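Local coordinates for protein secreted in xylem 3 (Fusarium oxysporum, PDB 5OD4) that is a fungal beta-sandwich effector that probably suppresses plant immunity and, as Avr2, is probably recognised by the host, at residues Y4-G9 / E78-R83; I84-P89 / S118-L123; H97-S102 / A109-D114. All blocks are in the same frame, centred on the assembly; numbering follows the deposited sequence.

Interaction 1 of 3, residues Y4-G9 / E78-R83. With EDO (1,2-ethanediol), chain B.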
loop_
_atom_site.group_PDB
_atom_site.type_symbol
_atom_site.label_atom_id
_atom_site.label_comp_id
_atom_site.label_asym_id
_atom_site.label_seq_id
_atom_site.Cartn_x
_atom_site.Cartn_y
_atom_site.Cartn_z
ATOM N N TYR A 4 -11.961 -3.141 6.262
ATOM C CA TYR A 4 -12.418 -4.381 5.671
ATOM C C TYR A 4 -11.499 -4.717 4.492
ATOM O O TYR A 4 -11.332 -3.892 3.603
ATOM C CB TYR A 4 -13.839 -4.189 5.163
ATOM C CG TYR A 4 -14.448 -5.381 4.462
ATOM C CD1 TYR A 4 -14.141 -5.696 3.118
ATOM C CD2 TYR A 4 -15.300 -6.252 5.114
ATOM C CE1 TYR A 4 -14.657 -6.797 2.472
ATOM C CE2 TYR A 4 -15.823 -7.362 4.452
ATOM C CZ TYR A 4 -15.508 -7.619 3.132
ATOM O OH TYR A 4 -15.999 -8.700 2.447
ATOM N N CYS A 5 -10.951 -5.931 4.491
ATOM C CA CYS A 5 -10.048 -6.361 3.423
ATOM C C CYS A 5 -10.692 -7.536 2.700
ATOM O O CYS A 5 -10.967 -8.568 3.303
ATOM C CB CYS A 5 -8.699 -6.775 4.002
ATOM S SG CYS A 5 -7.571 -5.462 4.463
ATOM N N VAL A 6 -10.916 -7.376 1.396
ATOM C CA VAL A 6 -11.467 -8.457 0.595
ATOM C C VAL A 6 -10.411 -9.518 0.280
ATOM O O VAL A 6 -10.775 -10.672 -0.006
ATOM C CB VAL A 6 -12.197 -7.926 -0.648
ATOM C CG1 VAL A 6 -11.223 -7.584 -1.750
ATOM C CG2 VAL A 6 -13.275 -8.899 -1.100
ATOM N N PHE A 7 -9.124 -9.150 0.311
ATOM C CA PHE A 7 -8.029 -10.081 0.073
ATOM C C PHE A 7 -7.354 -10.362 1.422
ATOM O O PHE A 7 -7.202 -9.427 2.213
ATOM C CB PHE A 7 -7.002 -9.452 -0.865
ATOM C CG PHE A 7 -7.575 -8.980 -2.168
ATOM C CD1 PHE A 7 -8.063 -9.899 -3.109
ATOM C CD2 PHE A 7 -7.678 -7.618 -2.454
ATOM C CE1 PHE A 7 -8.581 -9.460 -4.320
ATOM C CE2 PHE A 7 -8.211 -7.184 -3.655
ATOM C CZ PHE A 7 -8.667 -8.102 -4.591
ATOM N N PRO A 8 -6.939 -11.593 1.707
ATOM C CA PRO A 8 -6.831 -12.738 0.789
ATOM C C PRO A 8 -8.050 -13.641 0.776
ATOM O O PRO A 8 -7.965 -14.762 0.235
ATOM C CB PRO A 8 -5.604 -13.492 1.337
ATOM C CG PRO A 8 -5.697 -13.237 2.815
ATOM C CD PRO A 8 -6.119 -11.809 2.922
ATOM N N GLY A 9 -9.177 -13.209 1.340
ATOM C CA GLY A 9 -10.369 -14.040 1.218
ATOM C C GLY A 9 -10.711 -14.387 -0.219
ATOM O O GLY A 9 -11.047 -15.546 -0.515
ATOM N N GLU A 78 -9.327 -1.044 -5.562
ATOM C CA GLU A 78 -9.238 -1.332 -4.137
ATOM C C GLU A 78 -7.767 -1.421 -3.757
ATOM O O GLU A 78 -6.992 -2.120 -4.420
ATOM C CB GLU A 78 -9.960 -2.657 -3.869
ATOM C CG GLU A 78 -9.909 -3.169 -2.443
ATOM C CD GLU A 78 -10.745 -2.401 -1.463
ATOM O OE1 GLU A 78 -11.383 -1.408 -1.799
ATOM O OE2 GLU A 78 -10.771 -2.833 -0.269
ATOM N N ILE A 79 -7.381 -0.727 -2.679
ATOM C CA ILE A 79 -6.017 -0.709 -2.179
ATOM C C ILE A 79 -6.076 -1.139 -0.718
ATOM O O ILE A 79 -6.810 -0.554 0.069
ATOM C CB ILE A 79 -5.416 0.699 -2.287
ATOM C CG1 ILE A 79 -5.415 1.201 -3.721
ATOM C CG2 ILE A 79 -4.013 0.723 -1.715
ATOM C CD1 ILE A 79 -5.365 2.693 -3.845
ATOM N N GLU A 80 -5.344 -2.208 -0.367
ATOM C CA GLU A 80 -5.419 -2.765 0.982
ATOM C C GLU A 80 -4.055 -3.004 1.537
ATOM O O GLU A 80 -3.171 -3.512 0.837
ATOM C CB GLU A 80 -6.224 -4.080 0.974
ATOM C CG GLU A 80 -7.623 -3.941 0.467
ATOM C CD GLU A 80 -8.465 -5.202 0.474
ATOM O OE1 GLU A 80 -7.955 -6.313 0.732
ATOM O OE2 GLU A 80 -9.699 -5.047 0.243
ATOM N N VAL A 81 -3.914 -2.740 2.835
ATOM C CA VAL A 81 -2.725 -3.097 3.594
ATOM C C VAL A 81 -3.130 -3.994 4.749
ATOM O O VAL A 81 -3.983 -3.607 5.573
ATOM C CB VAL A 81 -1.977 -1.864 4.126
ATOM C CG1 VAL A 81 -0.788 -2.289 4.967
ATOM C CG2 VAL A 81 -1.560 -0.962 2.981
ATOM N N ARG A 82 -2.504 -5.164 4.831
ATOM C CA ARG A 82 -2.577 -6.014 6.012
ATOM C C ARG A 82 -1.248 -5.934 6.747
ATOM O O ARG A 82 -0.198 -5.694 6.145
ATOM C CB ARG A 82 -2.879 -7.467 5.640
ATOM C CG ARG A 82 -4.203 -7.587 4.904
ATOM C CD ARG A 82 -4.625 -9.003 4.605
ATOM N NE ARG A 82 -5.042 -9.669 5.801
ATOM C CZ ARG A 82 -4.404 -10.632 6.468
ATOM N NH1 ARG A 82 -3.220 -11.088 6.153
ATOM N NH2 ARG A 82 -5.024 -11.089 7.495
ATOM N N ARG A 83 -1.300 -6.117 8.067
ATOM C CA ARG A 83 -0.068 -6.183 8.865
ATOM C C ARG A 83 -0.023 -7.518 9.594
ATOM O O ARG A 83 -1.047 -7.975 10.139
ATOM C CB ARG A 83 0.074 -4.991 9.806
ATOM C CG ARG A 83 -0.941 -4.914 10.935
ATOM C CD ARG A 83 -0.675 -3.711 11.829
ATOM N NE ARG A 83 -1.619 -3.656 12.928
ATOM C CZ ARG A 83 -1.586 -2.776 13.916
ATOM N NH1 ARG A 83 -0.580 -1.915 14.000
ATOM N NH2 ARG A 83 -2.514 -2.784 14.860
HETATM C C1 EDO B . -18.450 -10.909 4.334
HETATM O O1 EDO B . -18.073 -9.907 3.363
HETATM C C2 EDO B . -19.140 -10.330 5.558
HETATM O O2 EDO B . -18.330 -9.329 6.125
HETATM O O HOH W 1 -12.604 -2.309 1.747
HETATM O O HOH W 2 -5.590 -7.182 1.810
#
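In Glu80, CG stands anti to the carbonyl carbon (chi1 -59°) and the chain then runs straight on (chi2 -178°), which carries the carboxylate off strand 77-85 to the backbone of Val6 and Phe7. This is the outer face of one sheet of the beta-sandwich, where the N-terminal segment 4-9 lies across the strand without pairing with it. Both carboxylate oxygens are used. Val6 N gives its hydrogen to Glu80 OE2 at 2.9 Å, on the syn side and 20° out of the carboxylate plane, while Phe7 N reaches the syn lone pair of Glu80 OE1 at 3.1 Å. Two successive N-H groups therefore grip one acid and hold it against rotation. A water adds a third hold by donating to both Glu80 OE1 and Phe7 O.

Glu78 OE2 lies only 2.5 Å from Glu80 OE2, a spacing that suggests one of the two acids keeps a proton. The other oxygen of Glu78 forms a salt bridge with Arg100, and a second water spans Glu78 OE2 and Tyr4 O. Cys5 sets its CB 3.4 Å from Glu80 OE1, and its SG, disulfide-bonded to Cys95, ties the segment to neighbouring strand 94-101. Within the segment, a methyl of Val6, CG1, sits 3.5 Å above the centre of the Phe7 ring.

Further along the strand, Arg82 bends at chi3 and crosses Pro8, which follows a cis peptide bond. Pro8 CD lies over one face of the guanidinium group, whose NH2 bonds to Ala92 O. Tyr4 OH shares a 2.6 Å hydrogen bond with O1 of an ethanediol, probably from the crystallisation liquor; O1 lies at the edge of the Tyr4 ring, near its plane.

Interaction 2 of 3, residues I84-P89 / S118-L123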
loop_
_atom_site.group_PDB
_atom_site.type_symbol
_atom_site.label_atom_id
_atom_site.label_comp_id
_atom_site.label_asym_id
_atom_site.label_seq_id
_atom_site.Cartn_x
_atom_site.Cartn_y
_atom_site.Cartn_z
ATOM N N ILE A 84 1.161 -8.128 9.619
ATOM C CA ILE A 84 1.341 -9.407 10.294
ATOM C C ILE A 84 2.432 -9.224 11.330
ATOM O O ILE A 84 3.568 -8.844 10.985
ATOM C CB ILE A 84 1.674 -10.547 9.361
ATOM C CG1 ILE A 84 0.610 -10.680 8.279
ATOM C CG2 ILE A 84 1.790 -11.871 10.154
ATOM C CD1 ILE A 84 0.758 -11.909 7.412
ATOM N N PRO A 85 2.137 -9.459 12.624
ATOM C CA PRO A 85 3.147 -9.410 13.686
ATOM C C PRO A 85 4.389 -10.191 13.309
ATOM O O PRO A 85 4.251 -11.328 12.904
ATOM C CB PRO A 85 2.404 -10.042 14.877
ATOM C CG PRO A 85 0.984 -9.567 14.687
ATOM C CD PRO A 85 0.783 -9.682 13.196
ATOM N N VAL A 86 5.579 -9.649 13.556
ATOM C CA VAL A 86 6.801 -10.389 13.315
ATOM C C VAL A 86 6.937 -11.537 14.326
ATOM O O VAL A 86 6.347 -11.557 15.399
ATOM C CB VAL A 86 8.068 -9.481 13.343
ATOM C CG1 VAL A 86 7.989 -8.408 12.277
ATOM C CG2 VAL A 86 8.312 -8.886 14.722
ATOM N N ALA A 87 7.754 -12.497 13.930
ATOM C CA ALA A 87 8.202 -13.596 14.797
ATOM C C ALA A 87 7.057 -14.366 15.390
ATOM O O ALA A 87 7.112 -14.833 16.534
ATOM C CB ALA A 87 9.151 -13.117 15.840
ATOM N N THR A 88 6.016 -14.529 14.562
ATOM C CA THR A 88 4.791 -15.179 14.982
ATOM C C THR A 88 4.314 -15.992 13.782
ATOM O O THR A 88 3.420 -15.589 13.069
ATOM C CB THR A 88 3.737 -14.162 15.465
ATOM O OG1 THR A 88 4.355 -13.268 16.425
ATOM C CG2 THR A 88 2.601 -14.834 16.144
ATOM N N PRO A 89 4.938 -17.136 13.483
ATOM C CA PRO A 89 4.633 -17.680 12.154
ATOM C C PRO A 89 3.181 -18.129 11.982
ATOM O O PRO A 89 2.741 -18.225 10.837
ATOM C CB PRO A 89 5.629 -18.838 12.024
ATOM C CG PRO A 89 6.780 -18.518 12.920
ATOM C CD PRO A 89 6.213 -17.689 14.022
ATOM N N SER A 118 7.609 -3.712 14.070
ATOM C CA SER A 118 7.147 -4.974 14.666
ATOM C C SER A 118 6.120 -5.720 13.829
ATOM O O SER A 118 5.581 -6.714 14.313
ATOM C CB SER A 118 6.600 -4.747 16.085
ATOM O OG SER A 118 5.352 -4.105 16.109
ATOM N N TYR A 119 5.823 -5.241 12.622
ATOM C CA TYR A 119 4.943 -5.933 11.699
ATOM C C TYR A 119 5.592 -5.964 10.325
ATOM O O TYR A 119 6.357 -5.070 9.975
ATOM C CB TYR A 119 3.601 -5.198 11.547
ATOM C CG TYR A 119 2.801 -5.102 12.781
ATOM C CD1 TYR A 119 3.000 -4.064 13.678
ATOM C CD2 TYR A 119 1.797 -6.020 13.052
ATOM C CE1 TYR A 119 2.231 -3.953 14.825
ATOM C CE2 TYR A 119 0.996 -5.894 14.196
ATOM C CZ TYR A 119 1.226 -4.852 15.064
ATOM O OH TYR A 119 0.447 -4.753 16.193
ATOM N N THR A 120 5.230 -6.969 9.544
ATOM C CA THR A 120 5.455 -6.969 8.105
ATOM C C THR A 120 4.154 -6.529 7.442
ATOM O O THR A 120 3.065 -6.923 7.886
ATOM C CB THR A 120 5.839 -8.391 7.599
ATOM O OG1 THR A 120 6.964 -8.880 8.370
ATOM C CG2 THR A 120 6.210 -8.411 6.134
ATOM N N TYR A 121 4.266 -5.739 6.381
ATOM C CA TYR A 121 3.117 -5.141 5.731
ATOM C C TYR A 121 2.923 -5.732 4.348
ATOM O O TYR A 121 3.890 -5.955 3.619
ATOM C CB TYR A 121 3.315 -3.598 5.638
ATOM C CG TYR A 121 3.512 -3.007 6.994
ATOM C CD1 TYR A 121 2.434 -2.772 7.819
ATOM C CD2 TYR A 121 4.765 -2.746 7.494
ATOM C CE1 TYR A 121 2.607 -2.267 9.103
ATOM C CE2 TYR A 121 4.969 -2.259 8.776
ATOM C CZ TYR A 121 3.881 -2.034 9.573
ATOM O OH TYR A 121 4.009 -1.563 10.870
ATOM N N TYR A 122 1.659 -5.964 3.991
ATOM C CA TYR A 122 1.291 -6.612 2.722
ATOM C C TYR A 122 0.323 -5.712 1.995
ATOM O O TYR A 122 -0.797 -5.496 2.472
ATOM C CB TYR A 122 0.657 -7.994 2.989
ATOM C CG TYR A 122 1.628 -8.951 3.635
ATOM C CD1 TYR A 122 1.913 -8.901 5.015
ATOM C CD2 TYR A 122 2.290 -9.877 2.866
ATOM C CE1 TYR A 122 2.809 -9.772 5.599
ATOM C CE2 TYR A 122 3.237 -10.760 3.440
ATOM C CZ TYR A 122 3.482 -10.667 4.797
ATOM O OH TYR A 122 4.382 -11.531 5.386
ATOM N N LEU A 123 0.739 -5.193 0.846
ATOM C CA LEU A 123 -0.053 -4.290 0.034
ATOM C C LEU A 123 -0.646 -5.058 -1.147
ATOM O O LEU A 123 0.068 -5.788 -1.837
ATOM C CB LEU A 123 0.860 -3.180 -0.513
ATOM C CG LEU A 123 0.296 -2.238 -1.559
ATOM C CD1 LEU A 123 -0.850 -1.417 -0.992
ATOM C CD2 LEU A 123 1.393 -1.344 -2.117
HETATM O O HOH W 3 5.718 -10.533 10.033
#
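Ile84 lays its CG1-CD1 arm against the Tyr122 ring, with Ile84 CD1 3.5 Å from Tyr122 CE1. CG1 is anti to the carbonyl carbon of Ile84 (chi1 -56°) and the arm stays extended (chi2 -172°), which carries the end methyl along the CE1 side of the ring and on toward the hydroxyl. Thr120 shares this face of the sheet.

Beneath these side chains, the end of strand 77-85 pairs antiparallel with the start of strand 119-127, the two central strands of one sheet of the sandwich. Ile84 and Thr120 form a hydrogen-bonded pair: Ile84 N reaches Thr120 O at 2.8 Å, and Thr120 N returns a bond to Ile84 O. Tyr119 CA also presents its hydrogen to Ile84 O, at 3.3 Å.

Pro85 has no N-H to offer. Its ring meets Tyr119 at the CD2-CE2 side; in the conformer given, Pro85 CG lies 3.7 Å from Tyr119 CE2, while Arg83 makes a cation-pi contact with the same tyrosine. Past the proline, Val86 N bonds to Ser118 O at 3.0 Å, coming in from above the carbonyl plane, and the two methyls of Val86 crowd about that oxygen. Beyond it the chain turns off the sheet, and Thr88 OG1 donates to Val86 O at 2.8 Å across the turn.

A water hydrogen-bonds to both Ile84 O and Thr120 OG1, giving that carbonyl a second donor beside Thr120 N. The chemistry is thus that of a strand end at the surface: three backbone bonds fix the pairing, apolar side chains pack beside it, and a water adds to the bonding of the Ile84 carbonyl.

Interaction 3 of 3, residues H97-S102 / A109-D114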
loop_
_atom_site.group_PDB
_atom_site.type_symbol
_atom_site.label_atom_id
_atom_site.label_comp_id
_atom_site.label_asym_id
_atom_site.label_seq_id
_atom_site.Cartn_x
_atom_site.Cartn_y
_atom_site.Cartn_z
ATOM N N HIS A 97 -5.313 -0.967 6.876
ATOM C CA HIS A 97 -5.833 0.242 6.237
ATOM C C HIS A 97 -6.241 -0.087 4.819
ATOM O O HIS A 97 -5.640 -0.947 4.192
ATOM C CB HIS A 97 -4.784 1.363 6.194
ATOM C CG HIS A 97 -4.490 1.983 7.507
ATOM N ND1 HIS A 97 -5.402 2.754 8.176
ATOM C CD2 HIS A 97 -3.417 1.875 8.334
ATOM C CE1 HIS A 97 -4.878 3.139 9.337
ATOM N NE2 HIS A 97 -3.669 2.620 9.450
ATOM N N THR A 98 -7.218 0.657 4.314
ATOM C CA THR A 98 -7.618 0.532 2.919
ATOM C C THR A 98 -7.850 1.899 2.310
ATOM O O THR A 98 -8.051 2.890 3.018
ATOM C CB THR A 98 -8.895 -0.318 2.767
ATOM O OG1 THR A 98 -9.980 0.407 3.326
ATOM C CG2 THR A 98 -8.790 -1.694 3.445
ATOM N N ALA A 99 -7.835 1.938 0.978
ATOM C CA ALA A 99 -8.128 3.152 0.237
ATOM C C ALA A 99 -8.698 2.778 -1.111
ATOM O O ALA A 99 -8.684 1.649 -1.524
ATOM C CB ALA A 99 -6.889 4.015 0.082
ATOM N N ARG A 100 -9.306 3.778 -1.757
ATOM C CA ARG A 100 -9.887 3.633 -3.092
ATOM C C ARG A 100 -9.272 4.633 -4.051
ATOM O O ARG A 100 -9.026 5.784 -3.688
ATOM C CB ARG A 100 -11.389 3.852 -3.058
ATOM C CG ARG A 100 -12.144 2.946 -2.105
ATOM C CD ARG A 100 -12.300 1.559 -2.664
ATOM N NE ARG A 100 -13.216 1.569 -3.799
ATOM C CZ ARG A 100 -13.456 0.541 -4.592
ATOM N NH1 ARG A 100 -12.839 -0.609 -4.381
ATOM N NH2 ARG A 100 -14.277 0.699 -5.603
ATOM N N LEU A 101 -9.065 4.188 -5.295
ATOM C CA LEU A 101 -8.770 5.078 -6.433
ATOM C C LEU A 101 -9.981 4.950 -7.331
ATOM O O LEU A 101 -10.198 3.914 -7.926
ATOM C CB LEU A 101 -7.423 4.659 -7.141
ATOM C CG LEU A 101 -7.014 5.555 -8.326
ATOM C CD1 LEU A 101 -6.594 6.939 -7.854
ATOM C CD2 LEU A 101 -5.914 4.881 -9.100
ATOM N N SER A 102 -10.813 6.013 -7.398
ATOM C CA SER A 102 -12.079 5.971 -8.088
ATOM C C SER A 102 -11.944 6.355 -9.564
ATOM O O SER A 102 -11.061 7.127 -9.949
ATOM C CB SER A 102 -13.023 6.988 -7.435
ATOM O OG SER A 102 -12.387 8.256 -7.428
ATOM N N ALA A 109 -4.290 8.111 -4.305
ATOM C CA ALA A 109 -4.892 7.472 -3.142
ATOM C C ALA A 109 -3.778 7.241 -2.145
ATOM O O ALA A 109 -2.696 6.778 -2.534
ATOM C CB ALA A 109 -5.558 6.168 -3.520
ATOM N N THR A 110 -3.994 7.583 -0.863
ATOM C CA THR A 110 -2.909 7.575 0.133
ATOM C C THR A 110 -3.368 6.877 1.393
ATOM O O THR A 110 -4.502 7.061 1.852
ATOM C CB THR A 110 -2.500 9.035 0.447
ATOM O OG1 THR A 110 -2.052 9.671 -0.763
ATOM C CG2 THR A 110 -1.423 9.102 1.479
ATOM N N ILE A 111 -2.449 6.114 1.962
ATOM C CA ILE A 111 -2.580 5.495 3.269
ATOM C C ILE A 111 -1.357 5.846 4.086
ATOM O O ILE A 111 -0.258 5.837 3.542
ATOM C CB ILE A 111 -2.700 3.970 3.119
ATOM C CG1 ILE A 111 -3.938 3.588 2.344
ATOM C CG2 ILE A 111 -2.605 3.276 4.441
ATOM C CD1 ILE A 111 -4.010 2.134 1.988
ATOM N N SER A 112 -1.527 6.101 5.384
ATOM C CA SER A 112 -0.338 6.326 6.227
ATOM C C SER A 112 -0.607 5.875 7.636
ATOM O O SER A 112 -1.751 5.745 8.056
ATOM C CB SER A 112 0.108 7.780 6.203
ATOM O OG SER A 112 -0.829 8.650 6.807
ATOM N N TRP A 113 0.489 5.652 8.358
ATOM C CA TRP A 113 0.417 5.168 9.745
ATOM C C TRP A 113 1.710 5.486 10.462
ATOM O O TRP A 113 2.730 5.772 9.843
ATOM C CB TRP A 113 0.087 3.682 9.815
ATOM C CG TRP A 113 1.087 2.755 9.197
ATOM C CD1 TRP A 113 2.159 2.177 9.798
ATOM C CD2 TRP A 113 1.050 2.229 7.870
ATOM N NE1 TRP A 113 2.790 1.311 8.939
ATOM C CE2 TRP A 113 2.121 1.327 7.746
ATOM C CE3 TRP A 113 0.186 2.398 6.767
ATOM C CZ2 TRP A 113 2.333 0.602 6.590
ATOM C CZ3 TRP A 113 0.439 1.689 5.626
ATOM C CH2 TRP A 113 1.493 0.810 5.539
ATOM N N ASP A 114 1.689 5.429 11.788
ATOM C CA ASP A 114 2.912 5.628 12.577
ATOM C C ASP A 114 3.844 4.437 12.314
ATOM O O ASP A 114 3.480 3.289 12.507
ATOM C CB ASP A 114 2.585 5.714 14.061
ATOM C CG ASP A 114 1.832 6.963 14.443
ATOM O OD1 ASP A 114 1.832 7.973 13.729
ATOM O OD2 ASP A 114 1.298 6.972 15.578
#
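Ile111 is the main bump here, and it fills the hollow between His97 and Ala99. Its two branches divide the work. Ile111 CG2, anti to the backbone N, presses on His97 CB at 3.4 Å, while Ile111 CG1 turns the other way and meets Ala99 CB at 3.7 Å. From there Ile111 CD1 continues over the backbone, ending 3.9 Å from Thr98 C. The methyl of Ala99 thus meets both CG1 and CD1 of the isoleucine.

At one end the bumps shrink. Ala109 CB fits against the backbone, 3.5 Å from Arg100 O, and touches Leu101 CB at 4.3 Å, so here a methyl meets main chain.

The two strands run antiparallel, 170° apart, yet no hydrogen bond joins them. They are the edge strands of the two facing sheets of the beta-sandwich, and their axes pass 6.5 Å apart at closest, so this is where the sheets close on each other through side chains. Each strand pairs on its own side, 97-101 with 77-85 and 109-114 with 60-66.

At the other end the hollow is lined by larger rings. The imidazole of His97 lies obliquely against Trp113, with His97 CD2 4.0 Å from Trp113 CE3 and NE2 beside Trp113 CB. Ser112 O stands over one face of the imidazole, offset toward its rim. Trp113 takes the cramped chi1 of 63°, with CG between its backbone N and carbonyl carbon, and the indole meets Ile111 CG2 at its edge, while Phe96 packs against it edge-to-face.

How the interactions relate
All three contacts belong to one beta-sandwich. Interactions 1 and 2, centres about 14 Å apart, share strand 77-85: the N-terminal segment lies across its outer face, and the strand's end pairs with strand 119-127. Interaction 3, about 11 Å from the first, closes this sheet against the other, edge strand 94-101 meeting strand 109-114. Probable backbone bonds link interaction 1 to 3 (Val81 N to His97 O) and to 2 (Tyr122 N to Arg82 O). Along the chain, interaction 1 closes first, and interaction 3 falls between the two segments of interaction 2; their centres are about 19 Å apart, yet Tyr121 packs on Trp113 between the sheets.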